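Local coordinates for protein ALKF (Bacillus cereus, PDB 3ZBO) that is of unknown function but shows affinity for branched DNA structures and is related to the HEAT-like repeat DNA glycosylases of the AlkC and AlkD kind, at residues Phe9-Val12 / Met13-Glu17; Lys81-Ser84 / Glu85-Asp89. One frame throughout, in Å; residues are numbered along the deposited sequence.

Overall arrangement
Both contacts are local, made between side chains and backbone groups a few residues apart, and they follow one another along the chain without nesting or crossing. Interaction 1 comes first and lies wholly within helix 9-19, at the N-terminal end of the modelled chain, where four successive i to i+4 backbone bonds hold the first turns and the side chains of one flank meet helices 46-52, 56-63 and 68-77. Beyond helix 68-77 the chain runs through a loop, and interaction 2 (81-89) marks where that loop passes into helix 85-94, which packs beside helices 98-110 and 115-124. The centres of interactions 1 and 2 lie about 25 Å apart, their nearest atoms about 16 Å.

Interaction 1. Residues Phe9-Val12 / Met13-Glu17; sequences FKTV and MQELE
Met13 crosses the Phe9 ring with its methylene leading. CG lies over one face, 3.8 Å from the ring centroid and 21° off the normal, displaced toward the CZ rim, so this is a CH-pi contact. The sulfur sits farther out and oblique to the ring, with SD 4.8 Å from the centroid of Phe9, a looser Met-aromatic approach. Phe9 can meet Met13 because its CG is anti to the backbone N (chi1 174°), which swings the ring alongside the following turn. Leu62 of helix 56-63 touches both side chains, placing the pair against that helix.

A quarter-turn or so round the helix, the chain of Lys10 crosses the Gln14 amide: CE of Lys10 comes within 3.1 Å of OE1 of Gln14, while CD lies somewhat nearer NE2. Thr11 and Glu15 run alongside each other in the same direction, CG2 of Thr11 3.8 Å from OE2 of Glu15; Thr11 OG1 is hydrogen-bonded to Asp8, and OE1 of Glu15 makes a salt bridge with Lys51. Val12 and Leu16 are likewise aligned, CG1 of Val12 standing 4.0 Å from CD1 of Leu16, and both touch Phe73 of helix 68-77.

Beneath these pairs, Met13 N reaches Phe9 O at 3.0 Å, and Leu16 N reaches Val12 O at 2.9 Å; Gln14 and Glu15 bond in the same way to Lys10 and Thr11. This i to i+4 ladder, with one apolar flank turned to neighbouring helices, is the pattern of an amphipathic alpha-helix in an all-helical, HEAT-like fold.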
loop_
_atom_site.group_PDB
_atom_site.type_symbol
_atom_site.label_atom_id
_atom_site.label_comp_id
_atom_site.label_asym_id
_atom_site.label_seq_id
_atom_site.Cartn_x
_atom_site.Cartn_y
_atom_site.Cartn_z
ATOM N N PHE A 9 -3.268 -25.336 -3.420
ATOM C CA PHE A 9 -2.756 -24.384 -4.414
ATOM C C PHE A 9 -3.459 -24.475 -5.744
ATOM O O PHE A 9 -3.922 -23.437 -6.297
ATOM C CB PHE A 9 -1.242 -24.599 -4.595
ATOM C CG PHE A 9 -0.658 -23.784 -5.683
ATOM C CD1 PHE A 9 -0.357 -22.460 -5.481
ATOM C CD2 PHE A 9 -0.436 -24.351 -6.964
ATOM C CE1 PHE A 9 0.196 -21.707 -6.519
ATOM C CE2 PHE A 9 0.077 -23.613 -8.046
ATOM C CZ PHE A 9 0.392 -22.253 -7.809
ATOM N N LYS A 10 -3.571 -25.692 -6.298
ATOM C CA LYS A 10 -4.146 -25.814 -7.650
ATOM C C LYS A 10 -5.601 -25.362 -7.661
ATOM O O LYS A 10 -6.075 -24.716 -8.636
ATOM C CB LYS A 10 -4.113 -27.275 -8.159
ATOM C CG LYS A 10 -5.373 -27.608 -9.058
ATOM C CD LYS A 10 -6.188 -28.911 -8.677
ATOM C CE LYS A 10 -7.168 -29.382 -9.861
ATOM N NZ LYS A 10 -6.496 -30.022 -11.090
ATOM N N THR A 11 -6.338 -25.668 -6.601
ATOM C CA THR A 11 -7.738 -25.300 -6.494
ATOM C C THR A 11 -7.903 -23.775 -6.351
ATOM O O THR A 11 -8.764 -23.158 -7.007
ATOM C CB THR A 11 -8.395 -25.986 -5.308
ATOM O OG1 THR A 11 -8.298 -27.399 -5.531
ATOM C CG2 THR A 11 -9.867 -25.603 -5.145
ATOM N N VAL A 12 -7.059 -23.141 -5.551
ATOM C CA VAL A 12 -7.148 -21.674 -5.490
ATOM C C VAL A 12 -6.852 -21.006 -6.798
ATOM O O VAL A 12 -7.578 -20.034 -7.149
ATOM C CB VAL A 12 -6.148 -21.117 -4.411
ATOM C CG1 VAL A 12 -6.140 -19.572 -4.410
ATOM C CG2 VAL A 12 -6.510 -21.716 -2.986
ATOM N N MET A 13 -5.817 -21.479 -7.492
ATOM C CA MET A 13 -5.451 -20.933 -8.791
ATOM C C MET A 13 -6.592 -21.139 -9.792
ATOM O O MET A 13 -6.927 -20.233 -10.586
ATOM C CB MET A 13 -4.172 -21.512 -9.306
ATOM C CG MET A 13 -2.878 -21.145 -8.521
ATOM S SD MET A 13 -2.651 -19.320 -8.512
ATOM C CE MET A 13 -2.155 -18.993 -10.184
ATOM N N GLN A 14 -7.245 -22.300 -9.731
ATOM C CA GLN A 14 -8.427 -22.452 -10.634
ATOM C C GLN A 14 -9.566 -21.506 -10.323
ATOM O O GLN A 14 -10.177 -20.904 -11.276
ATOM C CB GLN A 14 -8.923 -23.900 -10.548
ATOM C CG GLN A 14 -8.057 -24.814 -11.390
ATOM C CD GLN A 14 -8.309 -26.283 -11.102
ATOM O OE1 GLN A 14 -7.935 -27.127 -11.912
ATOM N NE2 GLN A 14 -8.953 -26.605 -9.951
ATOM N N GLU A 15 -9.869 -21.325 -9.039
ATOM C CA GLU A 15 -10.977 -20.458 -8.606
ATOM C C GLU A 15 -10.666 -18.994 -8.982
ATOM O O GLU A 15 -11.554 -18.241 -9.427
ATOM C CB GLU A 15 -11.272 -20.612 -7.131
ATOM C CG GLU A 15 -11.598 -22.095 -6.747
ATOM C CD GLU A 15 -12.460 -22.250 -5.493
ATOM O OE1 GLU A 15 -12.666 -21.245 -4.757
ATOM O OE2 GLU A 15 -12.936 -23.412 -5.249
ATOM N N LEU A 16 -9.410 -18.575 -8.805
ATOM C CA LEU A 16 -9.072 -17.194 -9.164
ATOM C C LEU A 16 -9.152 -16.952 -10.669
ATOM O O LEU A 16 -9.668 -15.943 -11.127
ATOM C CB LEU A 16 -7.651 -16.862 -8.656
ATOM C CG LEU A 16 -7.492 -16.728 -7.145
ATOM C CD1 LEU A 16 -6.016 -16.373 -6.865
ATOM C CD2 LEU A 16 -8.370 -15.678 -6.551
ATOM N N GLU A 17 -8.704 -17.895 -11.453
ATOM C CA GLU A 17 -8.760 -17.785 -12.927
ATOM C C GLU A 17 -10.209 -17.691 -13.328
ATOM O O GLU A 17 -10.551 -16.878 -14.181
ATOM C CB GLU A 17 -8.095 -19.000 -13.550
ATOM C CG GLU A 17 -8.112 -18.929 -15.035
ATOM C CD GLU A 17 -7.061 -19.815 -15.680
ATOM O OE1 GLU A 17 -6.697 -20.835 -15.091
ATOM O OE2 GLU A 17 -6.614 -19.467 -16.789
#

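Interaction 2. Residues Lys81-Ser84 / Glu85-Asp89; sequences KAMS and ESDFD
OD2 of Asp87 takes the backbone N-H of Ser84 at 2.9 Å between N and OD2. The bond is nearly straight (167° at the hydrogen), although the donor arrives from above the carboxylate, 40° out of its plane. In return, Ser84 OG accepts from Asp87 N, the two atoms 3.0 Å apart. The hydroxyl of Ser84 stands between its own backbone N and carbonyl carbon, which carries OG forward over the start of the helix. These reciprocal bonds form a capping box with Ser84 at the N-cap. Helical bonding starts at the same residue: Phe88 N donates to Ser84 O at 3.0 Å.

Just before the cap, Met83 lies across the Phe88 ring, the two side chains crossing at about a right angle. Its methyl CE is set over one face, 3.8 Å from the Phe88 centroid and 14° off the normal, a CH-pi contact. SD is oblique to the same ring, 4.4 Å from its centroid, and completes a Met-aromatic contact. At the base of the side chain, CB of Met83 comes to 3.5 Å from CE2 of Phe88. Met83 extends as far as SD and then bends at its last torsion, which lays the methyl over the ring. Thr108 of helix 98-110 touches both residues, and Trp122 of helix 115-124 also reaches Phe88.

The other carboxylate oxygen of Asp87, OD1, makes a salt bridge with Arg90, so both oxygens have partners. That salt bridge, the N-H of Ser84 and the position at the positive end of the helix dipole would all favour the carboxylate form of Asp87, so the first turn is held by the polar capping box and by the packing of buried Met83 on the face of buried Phe88.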
loop_
_atom_site.group_PDB
_atom_site.type_symbol
_atom_site.label_atom_id
_atom_site.label_comp_id
_atom_site.label_asym_id
_atom_site.label_seq_id
_atom_site.Cartn_x
_atom_site.Cartn_y
_atom_site.Cartn_z
ATOM N N LYS A 81 1.636 -11.760 11.511
ATOM C CA LYS A 81 2.290 -11.761 12.812
ATOM C C LYS A 81 3.318 -12.877 12.935
ATOM O O LYS A 81 4.171 -12.831 13.866
ATOM C CB LYS A 81 1.242 -11.809 13.906
ATOM C CG LYS A 81 0.482 -10.501 13.950
ATOM C CD LYS A 81 -0.499 -10.496 15.075
ATOM C CE LYS A 81 -0.993 -9.096 15.334
ATOM N NZ LYS A 81 -1.729 -8.597 14.144
ATOM N N ALA A 82 3.291 -13.856 12.018
ATOM C CA ALA A 82 4.295 -14.900 12.006
ATOM C C ALA A 82 5.379 -14.662 10.939
ATOM O O ALA A 82 6.280 -15.478 10.794
ATOM C CB ALA A 82 3.651 -16.323 11.805
ATOM N N MET A 83 5.285 -13.562 10.160
ATOM C CA MET A 83 6.302 -13.330 9.121
ATOM C C MET A 83 7.446 -12.540 9.729
ATOM O O MET A 83 7.229 -11.572 10.489
ATOM C CB MET A 83 5.631 -12.535 7.945
ATOM C CG MET A 83 4.772 -13.420 7.054
ATOM S SD MET A 83 3.945 -12.439 5.813
ATOM C CE MET A 83 5.320 -11.949 4.774
ATOM N N SER A 84 8.675 -12.915 9.359
ATOM C CA SER A 84 9.855 -12.221 9.809
ATOM C C SER A 84 10.236 -11.063 8.863
ATOM O O SER A 84 9.696 -10.955 7.712
ATOM C CB SER A 84 11.043 -13.210 9.791
ATOM O OG SER A 84 11.248 -13.627 8.468
ATOM N N GLU A 85 11.198 -10.248 9.289
ATOM C CA GLU A 85 11.766 -9.258 8.399
ATOM C C GLU A 85 12.266 -9.913 7.095
ATOM O O GLU A 85 12.077 -9.367 5.983
ATOM C CB GLU A 85 12.881 -8.425 9.132
ATOM C CG GLU A 85 13.510 -7.453 8.229
ATOM C CD GLU A 85 14.448 -6.492 8.995
ATOM O OE1 GLU A 85 14.384 -6.480 10.252
ATOM O OE2 GLU A 85 15.189 -5.770 8.341
ATOM N N SER A 86 12.966 -11.095 7.180
ATOM C CA SER A 86 13.500 -11.734 6.010
ATOM C C SER A 86 12.331 -12.097 5.062
ATOM O O SER A 86 12.488 -11.980 3.870
ATOM C CB SER A 86 14.338 -13.005 6.440
ATOM O OG SER A 86 14.664 -13.708 5.265
ATOM N N ASP A 87 11.190 -12.514 5.633
ATOM C CA ASP A 87 10.058 -12.890 4.811
ATOM C C ASP A 87 9.558 -11.653 4.048
ATOM O O ASP A 87 9.277 -11.736 2.838
ATOM C CB ASP A 87 8.900 -13.425 5.624
ATOM C CG ASP A 87 9.200 -14.804 6.300
ATOM O OD1 ASP A 87 9.989 -15.595 5.716
ATOM O OD2 ASP A 87 8.616 -15.064 7.405
ATOM N N PHE A 88 9.386 -10.548 4.789
ATOM C CA PHE A 88 8.944 -9.322 4.084
ATOM C C PHE A 88 9.931 -8.855 3.055
ATOM O O PHE A 88 9.492 -8.382 1.963
ATOM C CB PHE A 88 8.647 -8.225 5.090
ATOM C CG PHE A 88 7.308 -8.404 5.756
ATOM C CD1 PHE A 88 6.112 -8.146 5.016
ATOM C CD2 PHE A 88 7.238 -8.764 7.055
ATOM C CE1 PHE A 88 4.844 -8.405 5.665
ATOM C CE2 PHE A 88 5.970 -9.018 7.705
ATOM C CZ PHE A 88 4.766 -8.818 6.961
ATOM N N ASP A 89 11.250 -9.020 3.292
ATOM C CA ASP A 89 12.204 -8.606 2.263
ATOM C C ASP A 89 12.084 -9.487 1.031
ATOM O O ASP A 89 12.183 -9.018 -0.097
ATOM C CB ASP A 89 13.642 -8.743 2.843
ATOM C CG ASP A 89 13.975 -7.613 3.828
ATOM O OD1 ASP A 89 13.310 -6.591 3.735
ATOM O OD2 ASP A 89 14.842 -7.747 4.736
#